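Local coordinates for DUF3822 family protein (PDB 3HRG) that is of unknown function but has an actin-like ATPase fold, so that a nucleotide-dependent role is conceivable though not established, at residues 230-233 with 234-238; 195-198 with 199-203. All coordinates share one frame; numbering follows the deposited sequence. Where two conformers were deposited one is given.

Contact 1 (230-233 with 234-238)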
loop_
_atom_site.group_PDB
_atom_site.type_symbol
_atom_site.label_atom_id
_atom_site.label_comp_id
_atom_site.label_asym_id
_atom_site.label_seq_id
_atom_site.Cartn_x
_atom_site.Cartn_y
_atom_site.Cartn_z
ATOM N N ASN A 230 -20.217 -12.375 7.316
ATOM C CA ASN A 230 -21.471 -12.530 8.072
ATOM C C ASN A 230 -21.626 -11.471 9.153
ATOM O O ASN A 230 -22.711 -10.935 9.319
ATOM C CB ASN A 230 -21.610 -13.914 8.682
ATOM C CG ASN A 230 -21.957 -14.964 7.661
ATOM O OD1 ASN A 230 -22.309 -14.640 6.521
ATOM N ND2 ASN A 230 -21.882 -16.232 8.059
ATOM N N GLU A 231 -20.542 -11.182 9.868
ATOM C CA GLU A 231 -20.562 -10.164 10.918
ATOM C C GLU A 231 -20.657 -8.764 10.362
ATOM O O GLU A 231 -21.437 -7.964 10.861
ATOM C CB GLU A 231 -19.341 -10.243 11.833
ATOM C CG GLU A 231 -19.584 -11.078 13.045
ATOM C CD GLU A 231 -20.655 -10.439 13.962
ATOM O OE1 GLU A 231 -20.610 -9.207 14.263
ATOM O OE2 GLU A 231 -21.563 -11.169 14.341
ATOM N N LEU A 232 -19.832 -8.430 9.381
ATOM C CA LEU A 232 -19.925 -7.087 8.796
ATOM C C LEU A 232 -21.321 -6.785 8.208
ATOM O O LEU A 232 -21.814 -5.656 8.359
ATOM C CB LEU A 232 -18.848 -6.877 7.733
ATOM C CG LEU A 232 -17.397 -6.753 8.192
ATOM C CD1 LEU A 232 -16.499 -6.924 6.975
ATOM C CD2 LEU A 232 -17.088 -5.446 8.965
ATOM N N LYS A 233 -21.948 -7.770 7.562
ATOM C CA LYS A 233 -23.267 -7.603 6.923
ATOM C C LYS A 233 -24.395 -7.278 7.904
ATOM O O LYS A 233 -25.440 -6.784 7.498
ATOM C CB LYS A 233 -23.671 -8.826 6.084
ATOM C CG LYS A 233 -23.035 -8.932 4.698
ATOM C CD LYS A 233 -23.719 -10.061 3.913
ATOM C CE LYS A 233 -23.291 -10.125 2.443
ATOM N NZ LYS A 233 -21.853 -10.485 2.249
ATOM N N LYS A 234 -24.187 -7.560 9.196
ATOM C CA LYS A 234 -25.205 -7.236 10.179
ATOM C C LYS A 234 -25.340 -5.707 10.332
ATOM O O LYS A 234 -26.396 -5.206 10.661
ATOM C CB LYS A 234 -24.833 -7.785 11.554
ATOM C CG LYS A 234 -24.720 -9.295 11.649
ATOM C CD LYS A 234 -24.453 -9.722 13.089
ATOM C CE LYS A 234 -24.448 -11.257 13.181
ATOM N NZ LYS A 234 -24.235 -11.711 14.587
ATOM N N PHE A 235 -24.244 -4.996 10.094
ATOM C CA PHE A 235 -24.168 -3.564 10.287
ATOM C C PHE A 235 -24.043 -2.747 8.997
ATOM O O PHE A 235 -24.588 -1.648 8.907
ATOM C CB PHE A 235 -22.940 -3.284 11.166
ATOM C CG PHE A 235 -23.062 -3.829 12.550
ATOM C CD1 PHE A 235 -23.762 -3.121 13.515
ATOM C CD2 PHE A 235 -22.487 -5.047 12.895
ATOM C CE1 PHE A 235 -23.905 -3.629 14.787
ATOM C CE2 PHE A 235 -22.645 -5.574 14.192
ATOM C CZ PHE A 235 -23.337 -4.860 15.117
ATOM N N ILE A 236 -23.329 -3.280 8.006
ATOM C CA ILE A 236 -23.079 -2.564 6.754
ATOM C C ILE A 236 -23.844 -3.301 5.689
ATOM O O ILE A 236 -23.510 -4.439 5.307
ATOM C CB ILE A 236 -21.608 -2.498 6.440
ATOM C CG1 ILE A 236 -20.852 -1.823 7.607
ATOM C CG2 ILE A 236 -21.407 -1.741 5.097
ATOM C CD1 ILE A 236 -19.363 -2.015 7.555
ATOM N N LEU A 237 -24.875 -2.648 5.185
ATOM C CA LEU A 237 -25.737 -3.292 4.209
ATOM C C LEU A 237 -25.135 -3.400 2.797
ATOM O O LEU A 237 -25.595 -4.237 2.036
ATOM C CB LEU A 237 -27.117 -2.626 4.219
ATOM C CG LEU A 237 -27.814 -2.628 5.608
ATOM C CD1 LEU A 237 -29.231 -2.009 5.558
ATOM C CD2 LEU A 237 -27.866 -4.037 6.213
ATOM N N GLN A 238 -24.128 -2.592 2.462
ATOM C CA GLN A 238 -23.498 -2.620 1.130
ATOM C C GLN A 238 -22.013 -2.982 1.321
ATOM O O GLN A 238 -21.182 -2.097 1.580
ATOM C CB GLN A 238 -23.630 -1.257 0.406
ATOM C CG GLN A 238 -25.053 -0.574 0.444
ATOM C CD GLN A 238 -26.180 -1.422 -0.056
ATOM O OE1 GLN A 238 -25.999 -2.254 -0.950
ATOM N NE2 GLN A 238 -27.404 -1.180 0.484
#
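L232 O receives two backbone N-H groups where helix 225-235 runs out. I236 N reaches it at 2.8 Å in an i to i+4 bond, nearly along the C=O axis, while F235 N, at 3.1 Å from the same L232 O, comes from above the carbonyl plane. One residue earlier, K234 N bonds to E231 O at 3.2 Å, again from above the plane (63° out of it), so the last turn is held largely by i to i+3 bonds. At I236 the backbone leaves helical geometry (psi 111°), and its own carbonyl turns back to accept a CA-H...O contact from K233 CA. This is the helix-to-strand end of the beta-alpha-beta unit formed by strand 215-220, helix 225-235 and strand 239-241. On the outer side, E231 bends at chi2 (-65°), bringing its carboxylate back to the extended chain of K234, whose NZ forms a salt bridge with OE2 of E231 at 2.7 Å, nearly in line with the C-O bond. With E231 cut back to an alanine, the K234 ammonium is likely to lose this carboxylate mate and its extended chain to swing more freely. The aliphatic part of K234 also rests on the backbone, with its CG 3.5 Å from N230 O. The F235 ring turns its edge to the backbone oxygen of E231, CD2 lying 3.7 Å from E231 O. On the buried side, L232 CD2 and I236 CD1 meet loosely at 4.4 Å, and both side chains also pack on L216 of strand 215-220.

Contact 2 (195-198 with 199-203); sequences DRIY and YLLYV
Y198 and Y199, neighbours in sequence, form a T-shaped pair: the edge of the Y198 ring meets the face of Y199, with centroids 5.2 Å apart and planes at 86°. Y198 CD2 sits over the centre of the Y199 ring, and Y198 CE2 comes to 4.0 Å from Y199 CE1. The rings can meet because their first torsions differ: CG of Y198 is anti to its own N (chi1 179°), whereas CG of Y199 lies beside its N and anti to its carbonyl carbon. Y199 CD2 also closes to 3.1 Å on D195 O, the oxygen that accepts the N-H of Y199. On a neighbouring face of the helix, I197 and L201, one turn apart, run alongside each other, and the contact between I197 CG2 and L201 CD1 is tight at 3.4 Å. Beneath these side chains run the regular i to i+4 bonds of helix 193-206, such as L201 N to I197 O at 2.9 Å, which holds I197 and L201 one turn apart. The helix follows strand 181-189 and precedes strand 215-220 in an actin-like domain, packing against its mixed sheet. There L200 lies on M163, A165, I172 and I174, with its CG 3.3 Å from R196 O. Farther out, F188 stacks with the Y199 ring, and the extended chain of R196 carries NH1 to a hydrogen bond with S223 OG.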
loop_
_atom_site.group_PDB
_atom_site.type_symbol
_atom_site.label_atom_id
_atom_site.label_comp_id
_atom_site.label_asym_id
_atom_site.label_seq_id
_atom_site.Cartn_x
_atom_site.Cartn_y
_atom_site.Cartn_z
ATOM N N ASP A 195 -10.896 -8.546 15.505
ATOM C CA ASP A 195 -10.163 -7.261 15.497
ATOM C C ASP A 195 -10.364 -6.485 14.206
ATOM O O ASP A 195 -10.446 -5.246 14.190
ATOM C CB ASP A 195 -8.668 -7.447 15.511
ATOM C CG ASP A 195 -8.129 -8.036 16.738
ATOM O OD1 ASP A 195 -8.778 -7.951 17.798
ATOM O OD2 ASP A 195 -6.987 -8.535 16.610
ATOM N N ARG A 196 -10.383 -7.211 13.089
ATOM C CA ARG A 196 -10.595 -6.571 11.799
ATOM C C ARG A 196 -11.961 -5.872 11.793
ATOM O O ARG A 196 -12.069 -4.716 11.394
ATOM C CB ARG A 196 -10.528 -7.617 10.664
ATOM C CG ARG A 196 -9.117 -8.114 10.401
ATOM C CD ARG A 196 -9.084 -9.278 9.425
ATOM N NE ARG A 196 -7.714 -9.609 9.081
ATOM C CZ ARG A 196 -7.310 -10.688 8.414
ATOM N NH1 ARG A 196 -8.164 -11.654 8.050
ATOM N NH2 ARG A 196 -6.013 -10.831 8.147
ATOM N N ILE A 197 -12.998 -6.595 12.223
ATOM C CA ILE A 197 -14.349 -6.038 12.280
ATOM C C ILE A 197 -14.396 -4.848 13.246
ATOM O O ILE A 197 -15.007 -3.822 12.967
ATOM C CB ILE A 197 -15.368 -7.080 12.759
ATOM C CG1 ILE A 197 -15.531 -8.226 11.753
ATOM C CG2 ILE A 197 -16.730 -6.441 12.976
ATOM C CD1 ILE A 197 -16.103 -9.503 12.427
ATOM N N TYR A 198 -13.724 -4.999 14.376
ATOM C CA TYR A 198 -13.684 -3.952 15.380
ATOM C C TYR A 198 -13.225 -2.628 14.808
ATOM O O TYR A 198 -13.891 -1.586 14.997
ATOM C CB TYR A 198 -12.795 -4.401 16.516
ATOM C CG TYR A 198 -12.643 -3.404 17.640
ATOM C CD1 TYR A 198 -13.571 -3.329 18.658
ATOM C CD2 TYR A 198 -11.534 -2.574 17.697
ATOM C CE1 TYR A 198 -13.403 -2.453 19.719
ATOM C CE2 TYR A 198 -11.344 -1.689 18.756
ATOM C CZ TYR A 198 -12.292 -1.624 19.759
ATOM O OH TYR A 198 -12.082 -0.768 20.820
ATOM N N TYR A 199 -12.120 -2.647 14.067
ATOM C CA TYR A 199 -11.606 -1.387 13.503
ATOM C C TYR A 199 -12.430 -0.854 12.343
ATOM O O TYR A 199 -12.593 0.347 12.219
ATOM C CB TYR A 199 -10.103 -1.488 13.169
ATOM C CG TYR A 199 -9.247 -1.595 14.409
ATOM C CD1 TYR A 199 -9.085 -0.499 15.274
ATOM C CD2 TYR A 199 -8.581 -2.771 14.725
ATOM C CE1 TYR A 199 -8.336 -0.604 16.434
ATOM C CE2 TYR A 199 -7.809 -2.880 15.843
ATOM C CZ TYR A 199 -7.692 -1.798 16.712
ATOM O OH TYR A 199 -6.917 -1.929 17.819
ATOM N N LEU A 200 -12.985 -1.731 11.524
ATOM C CA LEU A 200 -13.815 -1.327 10.392
ATOM C C LEU A 200 -15.048 -0.614 10.914
ATOM O O LEU A 200 -15.379 0.464 10.448
ATOM C CB LEU A 200 -14.218 -2.524 9.553
ATOM C CG LEU A 200 -13.117 -3.126 8.681
ATOM C CD1 LEU A 200 -13.507 -4.506 8.196
ATOM C CD2 LEU A 200 -12.794 -2.213 7.510
ATOM N N LEU A 201 -15.681 -1.188 11.948
ATOM C CA LEU A 201 -16.864 -0.577 12.536
ATOM C C LEU A 201 -16.560 0.685 13.326
ATOM O O LEU A 201 -17.412 1.599 13.400
ATOM C CB LEU A 201 -17.643 -1.590 13.390
ATOM C CG LEU A 201 -18.186 -2.819 12.608
ATOM C CD1 LEU A 201 -18.918 -3.853 13.541
ATOM C CD2 LEU A 201 -19.091 -2.395 11.459
ATOM N N TYR A 202 -15.392 0.725 13.961
ATOM C CA TYR A 202 -14.973 1.911 14.698
ATOM C C TYR A 202 -14.882 3.094 13.720
ATOM O O TYR A 202 -15.416 4.164 13.978
ATOM C CB TYR A 202 -13.607 1.723 15.371
ATOM C CG TYR A 202 -13.199 2.951 16.113
ATOM C CD1 TYR A 202 -13.606 3.147 17.405
ATOM C CD2 TYR A 202 -12.439 3.944 15.503
ATOM C CE1 TYR A 202 -13.292 4.283 18.078
ATOM C CE2 TYR A 202 -12.121 5.111 16.184
ATOM C CZ TYR A 202 -12.549 5.259 17.468
ATOM O OH TYR A 202 -12.249 6.381 18.201
ATOM N N VAL A 203 -14.167 2.900 12.629
ATOM C CA VAL A 203 -14.007 3.974 11.649
ATOM C C VAL A 203 -15.355 4.344 11.003
ATOM O O VAL A 203 -15.625 5.491 10.742
ATOM C CB VAL A 203 -12.963 3.633 10.576
ATOM C CG1 VAL A 203 -12.908 4.741 9.499
ATOM C CG2 VAL A 203 -11.557 3.389 11.238
#

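Overall arrangement
Contact 2 comes first along the chain, within helix 193-206; contact 1 follows at the end of helix 225-235, with strand 215-220 between the two helices. Their centres are about 12 Å apart, and the helices touch along a row of apolar contacts: E231 on I197, L232 on L200, F235 on L201 and I236 on L201. L200 and L232 also reach the same mixed sheet, meeting strands 162-167 and 171-178 and strand 215-220 respectively. Both contacts therefore belong to one helical layer of a single domain, whose five-strand sheet has the same 3-2-1-4-5 order as the sheet built from strands 33-40, 22-28, 12-17, 68-73 and 139-142, consistent with the duplicated architecture of actin-like ATPases.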